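PDB 6N1L: fibronectin-binding protein BBK32 from Borrelia burgdorferi, which binds fibronectin and, through its helical domain, inhibits the classical pathway of complement, probably by binding the protease C1r. Local coordinates for residues 34-37 and 38-42; 67-70 and 71-75; 117-121 and 122-126; 110-113 and 114-117. All blocks are in the same frame, centred on the assembly; numbering follows the deposited sequence.

From the N terminus, helix 9-44 carries interaction 1 near its C-terminal end, and helix 66-87 carries interaction 2 in its first turns. Interaction 4 lies in the last turns of helix 93-117, and interaction 3 begins on Lys117, the residue where interaction 4 ends, leading through residues 118-121 into helix 122-147. All four are local; none closes a long loop and none crosses another. Side chains join them across the bundle: interaction 1 meets interaction 3 through Ser38 and Tyr123, interaction 2 meets interaction 3 through Leu69 and Tyr126, and Phe73 of interaction 2 packs on Leu112, Ile113 and Ile116 of interaction 4.

Interaction 1 (34-37 and 38-42); sequences YTLF and STKLT
The Tyr34 ring has the hydroxyl of Ser38 over one face, with OG 3.6 Å from CE1 and displaced toward the rim. One turn on, the Phe37 ring carries the CD1 methyl of Leu41 over a face in a CH-pi contact, 4.1 Å from the ring centroid and 20° off the normal. The ring carbon nearest that methyl is Phe37 CE1, 3.9 Å from Leu41 CD1. Phe37 also stacks on Phe64 and meets Tyr123 edge-to-face, and the Tyr123 hydroxyl pairs with that of Ser38, which couples this turn to helix 122-147.

These are i to i+4 contacts within helix 9-44, close to its C-terminal end. Two residues return their hydroxyls to the helix backbone. Ser38 OG donates to Tyr34 O at 2.9 Å from above the carbonyl plane, while Ser38 N reaches the same oxygen from the opposite face, so two bonds grip one acceptor. Thr39 holds OG1 between its backbone N and carbonyl carbon (chi1 68°), and from there it donates to Leu36 O at 2.8 Å. Leu36 O also accepts from Lys40 N, at 3.2 Å, and thus has two donors as well. Bent at chi2, the Lys40 chain brings CE to 3.9 Å from Leu36 CD1, while its ammonium forms a salt bridge with Glu60.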
ATOM      1  N   TYR A  34      -6.951   5.328   4.940  1.00 25.09           N
ATOM      2  CA  TYR A  34      -6.873   6.765   4.724  1.00 28.91           C
ATOM      3  C   TYR A  34      -8.256   7.372   4.493  1.00 27.16           C
ATOM      4  O   TYR A  34      -8.584   8.409   5.077  1.00 28.14           O
ATOM      5  CB  TYR A  34      -5.954   7.037   3.541  1.00 24.16           C
ATOM      6  CG  TYR A  34      -6.047   8.440   3.011  1.00 28.49           C
ATOM      7  CD1 TYR A  34      -5.517   9.505   3.719  1.00 34.49           C
ATOM      8  CD2 TYR A  34      -6.648   8.690   1.781  1.00 30.91           C
ATOM      9  CE1 TYR A  34      -5.600  10.811   3.219  1.00 39.67           C
ATOM     10  CE2 TYR A  34      -6.732   9.977   1.276  1.00 34.59           C
ATOM     11  CZ  TYR A  34      -6.207  11.026   1.996  1.00 39.05           C
ATOM     12  OH  TYR A  34      -6.296  12.304   1.487  1.00 48.37           O
ATOM     13  N   THR A  35      -9.091   6.720   3.682  1.00 25.38           N
ATOM     14  CA  THR A  35     -10.417   7.274   3.398  1.00 29.93           C
ATOM     15  C   THR A  35     -11.249   7.368   4.672  1.00 30.48           C
ATOM     16  O   THR A  35     -11.874   8.402   4.959  1.00 28.45           O
ATOM     17  CB  THR A  35     -11.124   6.407   2.363  1.00 28.42           C
ATOM     18  OG1 THR A  35     -10.406   6.491   1.116  1.00 34.11           O
ATOM     19  CG2 THR A  35     -12.558   6.884   2.151  1.00 32.17           C
ATOM     20  N   LEU A  36     -11.230   6.300   5.466  1.00 27.44           N
ATOM     21  CA  LEU A  36     -11.981   6.268   6.717  1.00 26.38           C
ATOM     22  C   LEU A  36     -11.460   7.308   7.701  1.00 28.92           C
ATOM     23  O   LEU A  36     -12.248   8.043   8.316  1.00 28.72           O
ATOM     24  CB  LEU A  36     -11.924   4.859   7.315  1.00 26.91           C
ATOM     25  CG  LEU A  36     -12.855   4.649   8.521  1.00 28.53           C
ATOM     26  CD1 LEU A  36     -14.273   4.798   8.065  1.00 27.73           C
ATOM     27  CD2 LEU A  36     -12.632   3.248   9.111  1.00 27.43           C
ATOM     28  N   PHE A  37     -10.134   7.374   7.882  1.00 26.87           N
ATOM     29  CA  PHE A  37      -9.515   8.381   8.740  1.00 30.47           C
ATOM     30  C   PHE A  37      -9.977   9.777   8.332  1.00 32.54           C
ATOM     31  O   PHE A  37     -10.433  10.568   9.168  1.00 31.37           O
ATOM     32  CB  PHE A  37      -7.990   8.228   8.635  1.00 28.88           C
ATOM     33  CG  PHE A  37      -7.177   9.025   9.617  1.00 33.37           C
ATOM     34  CD1 PHE A  37      -7.722   9.579  10.757  1.00 33.09           C
ATOM     35  CD2 PHE A  37      -5.821   9.199   9.387  1.00 38.67           C
ATOM     36  CE1 PHE A  37      -6.933  10.295  11.634  1.00 33.75           C
ATOM     37  CE2 PHE A  37      -5.030   9.914  10.259  1.00 44.25           C
ATOM     38  CZ  PHE A  37      -5.586  10.459  11.389  1.00 39.65           C
ATOM     39  N   SER A  38      -9.916  10.068   7.023  1.00 32.02           N
ATOM     40  CA  SER A  38     -10.347  11.369   6.510  1.00 29.49           C
ATOM     41  C   SER A  38     -11.777  11.709   6.916  1.00 31.42           C
ATOM     42  O   SER A  38     -12.055  12.844   7.328  1.00 35.17           O
ATOM     43  CB  SER A  38     -10.218  11.402   4.985  1.00 36.20           C
ATOM     44  OG  SER A  38      -8.867  11.257   4.595  1.00 37.72           O
ATOM     45  N   THR A  39     -12.694  10.742   6.828  1.00 29.90           N
ATOM     46  CA  THR A  39     -14.084  11.031   7.173  1.00 34.90           C
ATOM     47  C   THR A  39     -14.258  11.325   8.660  1.00 34.79           C
ATOM     48  O   THR A  39     -15.101  12.154   9.020  1.00 33.29           O
ATOM     49  CB  THR A  39     -15.025   9.896   6.747  1.00 32.09           C
ATOM     50  OG1 THR A  39     -14.801   8.708   7.521  1.00 31.90           O
ATOM     51  CG2 THR A  39     -14.855   9.587   5.263  1.00 35.82           C
ATOM     52  N   LYS A  40     -13.476  10.677   9.533  1.00 31.39           N
ATOM     53  CA  LYS A  40     -13.571  10.979  10.962  1.00 32.41           C
ATOM     54  C   LYS A  40     -13.099  12.394  11.260  1.00 35.99           C
ATOM     55  O   LYS A  40     -13.670  13.081  12.121  1.00 34.72           O
ATOM     56  CB  LYS A  40     -12.749   9.983  11.784  1.00 33.80           C
ATOM     57  CG  LYS A  40     -13.068   8.531  11.593  1.00 32.71           C
ATOM     58  CD  LYS A  40     -14.545   8.230  11.666  1.00 29.44           C
ATOM     59  CE  LYS A  40     -14.784   6.763  11.430  1.00 34.58           C
ATOM     60  NZ  LYS A  40     -16.216   6.442  11.446  1.00 34.14           N
ATOM     61  N   LEU A  41     -12.033  12.832  10.585  1.00 32.31           N
ATOM     62  CA  LEU A  41     -11.527  14.185  10.763  1.00 35.13           C
ATOM     63  C   LEU A  41     -12.532  15.203  10.251  1.00 42.71           C
ATOM     64  O   LEU A  41     -12.725  16.260  10.866  1.00 40.13           O
ATOM     65  CB  LEU A  41     -10.182  14.345  10.044  1.00 33.11           C
ATOM     66  CG  LEU A  41      -9.042  13.467  10.578  1.00 36.05           C
ATOM     67  CD1 LEU A  41      -7.833  13.523   9.652  1.00 38.67           C
ATOM     68  CD2 LEU A  41      -8.635  13.851  11.997  1.00 37.89           C
ATOM     69  N   THR A  42     -13.192  14.890   9.132  1.00 38.16           N
ATOM     70  CA  THR A  42     -14.244  15.763   8.623  1.00 42.54           C
ATOM     71  C   THR A  42     -15.425  15.818   9.583  1.00 41.84           C
ATOM     72  O   THR A  42     -15.913  16.905   9.920  1.00 47.67           O
ATOM     73  CB  THR A  42     -14.697  15.286   7.243  1.00 43.46           C
ATOM     74  OG1 THR A  42     -13.647  15.515   6.296  1.00 44.73           O
ATOM     75  CG2 THR A  42     -15.947  16.037   6.809  1.00 48.28           C
TER

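Interaction 2 (67-70 and 71-75)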
ATOM      1  N   GLU A  67       1.668   2.984  13.948  1.00 42.12           N
ATOM      2  CA  GLU A  67       2.077   1.584  13.976  1.00 44.37           C
ATOM      3  C   GLU A  67       1.310   0.761  12.949  1.00 42.04           C
ATOM      4  O   GLU A  67       1.896  -0.075  12.250  1.00 39.37           O
ATOM      5  CB  GLU A  67       1.876   1.008  15.380  1.00 50.70           C
ATOM      6  CG  GLU A  67       2.900   1.486  16.409  1.00 56.81           C
ATOM      7  CD  GLU A  67       2.523   2.809  17.076  1.00 60.11           C
ATOM      8  OE1 GLU A  67       1.549   3.465  16.636  1.00 53.91           O
ATOM      9  OE2 GLU A  67       3.207   3.192  18.052  1.00 62.76           O
ATOM     10  N   ASP A  68      -0.005   0.978  12.846  1.00 40.50           N
ATOM     11  CA  ASP A  68      -0.816   0.222  11.900  1.00 38.64           C
ATOM     12  C   ASP A  68      -0.426   0.548  10.460  1.00 35.79           C
ATOM     13  O   ASP A  68      -0.373  -0.347   9.603  1.00 38.24           O
ATOM     14  CB  ASP A  68      -2.294   0.511  12.143  1.00 40.94           C
ATOM     15  CG  ASP A  68      -3.200  -0.099  11.102  1.00 44.98           C
ATOM     16  OD1 ASP A  68      -3.290  -1.348  11.032  1.00 52.86           O
ATOM     17  OD2 ASP A  68      -3.838   0.679  10.349  1.00 47.81           O
ATOM     18  N   LEU A  69      -0.174   1.827  10.175  1.00 34.45           N
ATOM     19  CA  LEU A  69       0.290   2.204   8.841  1.00 36.37           C
ATOM     20  C   LEU A  69       1.638   1.558   8.540  1.00 40.82           C
ATOM     21  O   LEU A  69       1.867   1.052   7.427  1.00 36.35           O
ATOM     22  CB  LEU A  69       0.376   3.727   8.722  1.00 32.71           C
ATOM     23  CG  LEU A  69       0.976   4.305   7.429  1.00 33.83           C
ATOM     24  CD1 LEU A  69       0.159   3.859   6.224  1.00 34.72           C
ATOM     25  CD2 LEU A  69       1.099   5.827   7.456  1.00 34.66           C
ATOM     26  N   GLU A  70       2.532   1.542   9.531  1.00 36.03           N
ATOM     27  CA  GLU A  70       3.861   0.974   9.301  1.00 41.05           C
ATOM     28  C   GLU A  70       3.786  -0.540   9.135  1.00 39.69           C
ATOM     29  O   GLU A  70       4.510  -1.116   8.302  1.00 38.48           O
ATOM     30  CB  GLU A  70       4.802   1.384  10.440  1.00 41.23           C
ATOM     31  CG  GLU A  70       5.661   2.604  10.101  1.00 49.82           C
ATOM     32  CD  GLU A  70       6.155   3.379  11.321  1.00 56.29           C
ATOM     33  OE1 GLU A  70       5.790   3.005  12.455  1.00 55.07           O
ATOM     34  OE2 GLU A  70       6.914   4.363  11.142  1.00 58.31           O
ATOM     35  N   LYS A  71       2.896  -1.195   9.892  1.00 35.16           N
ATOM     36  CA  LYS A  71       2.661  -2.626   9.718  1.00 39.08           C
ATOM     37  C   LYS A  71       2.172  -2.933   8.312  1.00 39.48           C
ATOM     38  O   LYS A  71       2.699  -3.829   7.640  1.00 36.07           O
ATOM     39  CB  LYS A  71       1.648  -3.123  10.745  1.00 39.25           C
ATOM     40  CG  LYS A  71       1.412  -4.621  10.722  1.00 43.56           C
ATOM     41  CD  LYS A  71       2.732  -5.372  10.856  1.00 54.82           C
ATOM     42  CE  LYS A  71       2.549  -6.733  11.515  1.00 57.90           C
ATOM     43  NZ  LYS A  71       2.870  -7.852  10.570  1.00 60.23           N
ATOM     44  N   ASN A  72       1.169  -2.188   7.839  1.00 38.13           N
ATOM     45  CA  ASN A  72       0.673  -2.398   6.484  1.00 34.08           C
ATOM     46  C   ASN A  72       1.771  -2.166   5.444  1.00 32.24           C
ATOM     47  O   ASN A  72       1.822  -2.865   4.425  1.00 34.02           O
ATOM     48  CB  ASN A  72      -0.525  -1.485   6.218  1.00 31.35           C
ATOM     49  CG  ASN A  72      -1.785  -1.948   6.934  1.00 37.82           C
ATOM     50  OD1 ASN A  72      -1.892  -3.101   7.348  1.00 41.82           O
ATOM     51  ND2 ASN A  72      -2.747  -1.046   7.075  1.00 39.85           N
ATOM     52  N   PHE A  73       2.656  -1.191   5.672  1.00 30.79           N
ATOM     53  CA  PHE A  73       3.731  -0.985   4.696  1.00 33.86           C
ATOM     54  C   PHE A  73       4.761  -2.106   4.760  1.00 39.74           C
ATOM     55  O   PHE A  73       5.312  -2.507   3.728  1.00 32.88           O
ATOM     56  CB  PHE A  73       4.400   0.376   4.878  1.00 31.78           C
ATOM     57  CG  PHE A  73       3.904   1.410   3.902  1.00 31.75           C
ATOM     58  CD1 PHE A  73       2.776   2.160   4.187  1.00 35.15           C
ATOM     59  CD2 PHE A  73       4.530   1.594   2.677  1.00 30.47           C
ATOM     60  CE1 PHE A  73       2.290   3.096   3.268  1.00 32.28           C
ATOM     61  CE2 PHE A  73       4.053   2.514   1.763  1.00 31.37           C
ATOM     62  CZ  PHE A  73       2.936   3.280   2.059  1.00 36.17           C
ATOM     63  N   LYS A  74       5.030  -2.642   5.949  1.00 35.64           N
ATOM     64  CA  LYS A  74       5.934  -3.793   6.001  1.00 36.08           C
ATOM     65  C   LYS A  74       5.319  -5.000   5.314  1.00 36.12           C
ATOM     66  O   LYS A  74       6.020  -5.737   4.606  1.00 39.17           O
ATOM     67  CB  LYS A  74       6.324  -4.114   7.443  1.00 40.83           C
ATOM     68  CG  LYS A  74       7.444  -3.205   7.956  1.00 48.69           C
ATOM     69  CD  LYS A  74       8.514  -2.959   6.871  1.00 48.56           C
ATOM     70  CE  LYS A  74       9.675  -2.101   7.383  1.00 49.27           C
ATOM     71  NZ  LYS A  74      10.794  -1.936   6.385  1.00 50.77           N
ATOM     72  N   THR A  75       4.010  -5.213   5.488  1.00 31.87           N
ATOM     73  CA  THR A  75       3.327  -6.282   4.769  1.00 33.14           C
ATOM     74  C   THR A  75       3.456  -6.080   3.258  1.00 37.17           C
ATOM     75  O   THR A  75       3.784  -7.014   2.514  1.00 34.25           O
ATOM     76  CB  THR A  75       1.855  -6.336   5.170  1.00 37.09           C
ATOM     77  OG1 THR A  75       1.732  -6.692   6.558  1.00 34.55           O
ATOM     78  CG2 THR A  75       1.101  -7.335   4.318  1.00 39.74           C
TER
HETATM   79  O   HOH W   1      -3.037   1.607   7.321  1.00 36.48           O
HETATM   80  O   HOH W   2      -5.456  -0.558   8.455  1.00 40.39           O
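Leu69 and Phe73 lie side by side and point the same way, an i to i+4 pair in the opening turns of helix 66-87, on the side that faces the interior of the helical bundle. Followed outward, the Phe73 side chain begins with CB 3.7 Å from Leu69 O. Leu69 O then lies in plane at the ring edge, 3.5 Å from Phe73 CD1. Farther out, Phe73 CE1 meets the Leu69 CD1 methyl at 3.7 Å, and CD1 of the ring touches this methyl as well. Leu69 can place the methyl there because its CG stands anti to the backbone N (chi1 174°), which turns the branch along the helix toward the next turn. Beyond the pair, Phe73 packs on Ile113 and Ile116 of helix 93-117 and on Ile129 and Ile133 of helix 122-147, while Ile30 of helix 9-44 touches both residues.

A polar pair occupies another side of the same turns. Asp68 and Asn72 approach with carboxylate and amide planes 74° apart, and their nearest side-chain atoms, OD2 and ND2, remain 3.9 Å from each other. Two waters make the connection instead, each donating to the carboxylate oxygen and accepting from the amide nitrogen. Asn72 OD1 has a separate, weak hydrogen bond from Lys29 of helix 9-44, so the amide uses both its ends. The two bridges are uneven in opposite senses: one water is 2.7 Å from Asn72 ND2, and the other is 2.8 Å from Asp68 OD2.

Interaction 3 (117-121 and 122-126); sequences KEQSN and LYEAY
With CG anti to the backbone N (chi1 -179°) and the amide turned to chi2 -91°, Asn121 folds its OD1 back over the first turn of helix 122-147, where it accepts from Glu124 N at 2.9 Å. This is an N-cap: the side-chain oxygen takes up an amide hydrogen that has no earlier helical carbonyl to receive it. The bond is well directed, with an N-H...O angle of 154° and the donor in the carbonyl plane, on a lone pair. The backbone of Asn121 adds the first helical hydrogen bond, its O accepting from Ala125 N at 2.9 Å.

Glu124 also touches the cap through its aliphatic part. Bent at chi2, its chain crosses the amide obliquely and leaves CG 3.2 Å from Asn121 OD1, while its carboxylate turns away to a salt bridge with Lys127. Ahead of the cap, Gln119 in the link from helix 93-117 leans on the same turn: its CB lies 4.0 Å from the CB of Ala125.

The first turn of the helix also packs on its neighbours, with Leu122 against Phe37 of helix 9-44 and Leu69 of helix 66-87. Back at the junction, the bent Gln119 chain ends with OE1 3.6 Å from Glu124 CB.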
ATOM      1  N   LYS A 117       8.375   7.859   8.091  1.00 50.53           N
ATOM      2  CA  LYS A 117       9.128   8.031   9.330  1.00 52.79           C
ATOM      3  C   LYS A 117       9.360   9.503   9.652  1.00 52.06           C
ATOM      4  O   LYS A 117       9.326   9.895  10.824  1.00 58.98           O
ATOM      5  CB  LYS A 117      10.457   7.286   9.238  1.00 54.56           C
ATOM      6  CG  LYS A 117      10.347   5.825   9.585  1.00 54.65           C
ATOM      7  CD  LYS A 117      11.616   5.076   9.224  1.00 56.41           C
ATOM      8  CE  LYS A 117      11.476   3.600   9.561  1.00 62.90           C
ATOM      9  NZ  LYS A 117      12.576   2.801   8.959  1.00 63.35           N
ATOM     10  N   GLU A 118       9.570  10.338   8.637  1.00 51.73           N
ATOM     11  CA  GLU A 118       9.890  11.744   8.857  1.00 56.50           C
ATOM     12  C   GLU A 118       8.651  12.625   9.070  1.00 59.30           C
ATOM     13  O   GLU A 118       8.774  13.858   9.028  1.00 60.93           O
ATOM     14  CB  GLU A 118      10.730  12.282   7.691  1.00 57.36           C
ATOM     15  CG  GLU A 118       9.963  12.528   6.395  1.00 57.06           C
ATOM     16  CD  GLU A 118      10.886  12.680   5.189  1.00 62.35           C
ATOM     17  OE1 GLU A 118      12.070  12.284   5.286  1.00 66.87           O
ATOM     18  OE2 GLU A 118      10.430  13.186   4.139  1.00 63.41           O
ATOM     19  N   GLN A 119       7.481  12.037   9.316  1.00 55.90           N
ATOM     20  CA  GLN A 119       6.239  12.781   9.509  1.00 54.14           C
ATOM     21  C   GLN A 119       5.680  12.444  10.887  1.00 55.29           C
ATOM     22  O   GLN A 119       5.209  11.328  11.116  1.00 56.02           O
ATOM     23  CB  GLN A 119       5.217  12.447   8.420  1.00 51.33           C
ATOM     24  CG  GLN A 119       5.538  13.022   7.050  1.00 53.63           C
ATOM     25  CD  GLN A 119       5.321  14.521   6.967  1.00 60.62           C
ATOM     26  OE1 GLN A 119       4.849  15.143   7.920  1.00 57.51           O
ATOM     27  NE2 GLN A 119       5.665  15.112   5.821  1.00 59.41           N
ATOM     28  N   SER A 120       5.717  13.413  11.802  1.00 55.05           N
ATOM     29  CA  SER A 120       5.158  13.193  13.131  1.00 54.16           C
ATOM     30  C   SER A 120       3.640  13.046  13.080  1.00 50.45           C
ATOM     31  O   SER A 120       3.065  12.234  13.813  1.00 55.11           O
ATOM     32  CB  SER A 120       5.552  14.348  14.051  1.00 51.48           C
ATOM     33  OG  SER A 120       5.423  15.584  13.368  1.00 59.99           O
ATOM     34  N   ASN A 121       2.985  13.818  12.219  1.00 51.60           N
ATOM     35  CA  ASN A 121       1.530  13.837  12.156  1.00 49.00           C
ATOM     36  C   ASN A 121       1.027  12.694  11.280  1.00 43.95           C
ATOM     37  O   ASN A 121       1.427  12.582  10.118  1.00 44.33           O
ATOM     38  CB  ASN A 121       1.069  15.182  11.608  1.00 46.27           C
ATOM     39  CG  ASN A 121      -0.436  15.300  11.543  1.00 51.18           C
ATOM     40  OD1 ASN A 121      -1.055  14.974  10.528  1.00 47.20           O
ATOM     41  ND2 ASN A 121      -1.035  15.796  12.622  1.00 53.73           N
ATOM     42  N   LEU A 122       0.138  11.859  11.835  1.00 45.26           N
ATOM     43  CA  LEU A 122      -0.295  10.645  11.136  1.00 42.72           C
ATOM     44  C   LEU A 122      -1.033  10.975   9.845  1.00 43.32           C
ATOM     45  O   LEU A 122      -0.785  10.361   8.800  1.00 38.95           O
ATOM     46  CB  LEU A 122      -1.178   9.784  12.043  1.00 45.31           C
ATOM     47  CG  LEU A 122      -1.630   8.473  11.382  1.00 41.88           C
ATOM     48  CD1 LEU A 122      -0.421   7.716  10.814  1.00 39.48           C
ATOM     49  CD2 LEU A 122      -2.426   7.574  12.321  1.00 37.36           C
ATOM     50  N   TYR A 123      -1.968  11.927   9.895  1.00 41.43           N
ATOM     51  CA  TYR A 123      -2.683  12.280   8.674  1.00 41.91           C
ATOM     52  C   TYR A 123      -1.724  12.803   7.611  1.00 42.04           C
ATOM     53  O   TYR A 123      -1.880  12.505   6.420  1.00 41.28           O
ATOM     54  CB  TYR A 123      -3.782  13.307   8.962  1.00 45.95           C
ATOM     55  CG  TYR A 123      -4.715  13.461   7.786  1.00 41.60           C
ATOM     56  CD1 TYR A 123      -5.535  12.406   7.396  1.00 47.75           C
ATOM     57  CD2 TYR A 123      -4.750  14.629   7.047  1.00 46.21           C
ATOM     58  CE1 TYR A 123      -6.378  12.521   6.306  1.00 49.60           C
ATOM     59  CE2 TYR A 123      -5.597  14.759   5.958  1.00 50.30           C
ATOM     60  CZ  TYR A 123      -6.409  13.698   5.596  1.00 48.98           C
ATOM     61  OH  TYR A 123      -7.255  13.807   4.514  1.00 58.14           O
ATOM     62  N   GLU A 124      -0.724  13.583   8.023  1.00 41.58           N
ATOM     63  CA  GLU A 124       0.281  14.057   7.081  1.00 44.57           C
ATOM     64  C   GLU A 124       1.088  12.903   6.502  1.00 38.07           C
ATOM     65  O   GLU A 124       1.508  12.969   5.342  1.00 40.14           O
ATOM     66  CB  GLU A 124       1.215  15.055   7.765  1.00 49.94           C
ATOM     67  CG  GLU A 124       0.542  16.358   8.173  1.00 51.01           C
ATOM     68  CD  GLU A 124      -0.030  17.097   6.983  1.00 54.44           C
ATOM     69  OE1 GLU A 124       0.728  17.327   6.014  1.00 56.08           O
ATOM     70  OE2 GLU A 124      -1.232  17.442   7.016  1.00 57.69           O
ATOM     71  N   ALA A 125       1.335  11.864   7.298  1.00 38.75           N
ATOM     72  CA  ALA A 125       2.057  10.694   6.797  1.00 38.42           C
ATOM     73  C   ALA A 125       1.269  10.008   5.686  1.00 35.28           C
ATOM     74  O   ALA A 125       1.816   9.704   4.618  1.00 37.53           O
ATOM     75  CB  ALA A 125       2.345   9.726   7.947  1.00 37.47           C
ATOM     76  N   TYR A 126      -0.029   9.785   5.911  1.00 33.56           N
ATOM     77  CA  TYR A 126      -0.895   9.250   4.862  1.00 35.44           C
ATOM     78  C   TYR A 126      -0.879  10.146   3.630  1.00 37.47           C
ATOM     79  O   TYR A 126      -0.684   9.671   2.508  1.00 35.10           O
ATOM     80  CB  TYR A 126      -2.330   9.084   5.387  1.00 37.05           C
ATOM     81  CG  TYR A 126      -2.605   7.784   6.108  1.00 32.71           C
ATOM     82  CD1 TYR A 126      -2.854   6.603   5.407  1.00 32.55           C
ATOM     83  CD2 TYR A 126      -2.618   7.733   7.502  1.00 34.10           C
ATOM     84  CE1 TYR A 126      -3.111   5.419   6.062  1.00 32.85           C
ATOM     85  CE2 TYR A 126      -2.873   6.554   8.176  1.00 36.69           C
ATOM     86  CZ  TYR A 126      -3.117   5.391   7.458  1.00 31.01           C
ATOM     87  OH  TYR A 126      -3.358   4.225   8.121  1.00 30.96           O
TER

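Interaction 4 (110-113 and 114-117); sequences KTLI and AKIK
Ile113, Leu112 and Ala114 have the most surface covered in this i to i+4 contact near the C-terminal end of helix 93-117. Ile113 meets the following turn through its carbonyl, which accepts from Lys117 N; the Lys117 side chain passes close by, its CG 3.6 Å from Ile113 O. Ala114, on an exposed side, sets its methyl against the preceding turn, with CB 3.5 Å from Thr111 O. The Leu112 side chain packs on Ile129 and Ile133 of helix 122-147, but Leu112 O receives Ile116 N at 2.9 Å and also has the Ile116 CG1 at 3.3 Å.

The extended Lys115 chain runs beside Thr111 in the same direction, a loose contact with CE 4.2 Å from the threonine CG2. The last of the four helical bonds, from Lys117 N to Ile113 O, is the longest at 3.3 Å and bent (142°). Across these turns the hydrogen bonds belong to the backbone, and the side chains mainly lay CB and CG atoms against carbonyl oxygens of the preceding turn, which implies a turn fixed by main-chain bonding while its isoleucines and leucine pack against neighbouring helices.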
ATOM      1  N   LYS A 110      10.418   1.399  -0.306  1.00 34.00           N
ATOM      2  CA  LYS A 110      11.382   1.780   0.716  1.00 34.21           C
ATOM      3  C   LYS A 110      11.426   3.291   0.888  1.00 34.48           C
ATOM      4  O   LYS A 110      11.541   3.790   2.015  1.00 40.15           O
ATOM      5  CB  LYS A 110      12.760   1.219   0.370  1.00 36.01           C
ATOM      6  CG  LYS A 110      12.844  -0.292   0.595  1.00 40.35           C
ATOM      7  CD  LYS A 110      14.214  -0.833   0.208  1.00 41.75           C
ATOM      8  CE  LYS A 110      14.176  -2.349   0.107  1.00 50.51           C
ATOM      9  NZ  LYS A 110      15.191  -2.861  -0.862  1.00 55.44           N
ATOM     10  N   THR A 111      11.295   4.037  -0.212  1.00 34.49           N
ATOM     11  CA  THR A 111      11.265   5.496  -0.133  1.00 34.95           C
ATOM     12  C   THR A 111      10.038   5.985   0.629  1.00 35.55           C
ATOM     13  O   THR A 111      10.122   6.928   1.426  1.00 38.84           O
ATOM     14  CB  THR A 111      11.293   6.095  -1.538  1.00 35.61           C
ATOM     15  OG1 THR A 111      12.517   5.731  -2.182  1.00 41.11           O
ATOM     16  CG2 THR A 111      11.208   7.614  -1.485  1.00 37.11           C
ATOM     17  N   LEU A 112       8.890   5.347   0.403  1.00 34.83           N
ATOM     18  CA  LEU A 112       7.674   5.720   1.124  1.00 33.09           C
ATOM     19  C   LEU A 112       7.780   5.405   2.609  1.00 38.49           C
ATOM     20  O   LEU A 112       7.292   6.171   3.447  1.00 35.83           O
ATOM     21  CB  LEU A 112       6.470   5.002   0.509  1.00 30.70           C
ATOM     22  CG  LEU A 112       6.188   5.303  -0.966  1.00 33.82           C
ATOM     23  CD1 LEU A 112       4.933   4.546  -1.421  1.00 31.28           C
ATOM     24  CD2 LEU A 112       6.023   6.802  -1.193  1.00 37.33           C
ATOM     25  N   ILE A 113       8.384   4.265   2.962  1.00 35.90           N
ATOM     26  CA  ILE A 113       8.535   3.921   4.372  1.00 35.75           C
ATOM     27  C   ILE A 113       9.423   4.944   5.065  1.00 43.06           C
ATOM     28  O   ILE A 113       9.198   5.299   6.230  1.00 44.14           O
ATOM     29  CB  ILE A 113       9.086   2.489   4.509  1.00 38.72           C
ATOM     30  CG1 ILE A 113       7.994   1.485   4.148  1.00 30.26           C
ATOM     31  CG2 ILE A 113       9.623   2.235   5.918  1.00 40.98           C
ATOM     32  CD1 ILE A 113       8.492   0.058   3.914  1.00 37.26           C
ATOM     33  N   ALA A 114      10.422   5.455   4.343  1.00 37.62           N
ATOM     34  CA  ALA A 114      11.271   6.516   4.871  1.00 43.66           C
ATOM     35  C   ALA A 114      10.504   7.828   4.999  1.00 44.91           C
ATOM     36  O   ALA A 114      10.695   8.566   5.973  1.00 46.61           O
ATOM     37  CB  ALA A 114      12.500   6.693   3.979  1.00 45.98           C
ATOM     38  N   LYS A 115       9.637   8.138   4.023  1.00 44.26           N
ATOM     39  CA  LYS A 115       8.824   9.353   4.094  1.00 48.20           C
ATOM     40  C   LYS A 115       7.878   9.312   5.286  1.00 45.22           C
ATOM     41  O   LYS A 115       7.668  10.331   5.953  1.00 50.61           O
ATOM     42  CB  LYS A 115       8.027   9.549   2.802  1.00 39.76           C
ATOM     43  CG  LYS A 115       8.813  10.114   1.640  1.00 49.51           C
ATOM     44  CD  LYS A 115       7.931  10.274   0.407  1.00 46.76           C
ATOM     45  CE  LYS A 115       8.704  10.876  -0.748  1.00 52.02           C
ATOM     46  NZ  LYS A 115       7.899  10.877  -1.995  1.00 54.98           N
ATOM     47  N   ILE A 116       7.290   8.145   5.563  1.00 37.74           N
ATOM     48  CA  ILE A 116       6.375   8.006   6.694  1.00 44.45           C
ATOM     49  C   ILE A 116       7.101   8.250   8.010  1.00 51.08           C
ATOM     50  O   ILE A 116       6.524   8.801   8.955  1.00 49.08           O
ATOM     51  CB  ILE A 116       5.716   6.612   6.662  1.00 45.29           C
ATOM     52  CG1 ILE A 116       4.713   6.526   5.513  1.00 42.32           C
ATOM     53  CG2 ILE A 116       5.044   6.271   7.986  1.00 48.86           C
ATOM     54  CD1 ILE A 116       4.266   5.116   5.253  1.00 43.51           C
ATOM     55  N   LYS A 117       8.375   7.859   8.091  1.00 50.53           N
ATOM     56  CA  LYS A 117       9.128   8.031   9.330  1.00 52.79           C
ATOM     57  C   LYS A 117       9.360   9.503   9.652  1.00 52.06           C
ATOM     58  O   LYS A 117       9.326   9.895  10.824  1.00 58.98           O
ATOM     59  CB  LYS A 117      10.457   7.286   9.238  1.00 54.56           C
ATOM     60  CG  LYS A 117      10.347   5.825   9.585  1.00 54.65           C
ATOM     61  CD  LYS A 117      11.616   5.076   9.224  1.00 56.41           C
ATOM     62  CE  LYS A 117      11.476   3.600   9.561  1.00 62.90           C
ATOM     63  NZ  LYS A 117      12.576   2.801   8.959  1.00 63.35           N
TER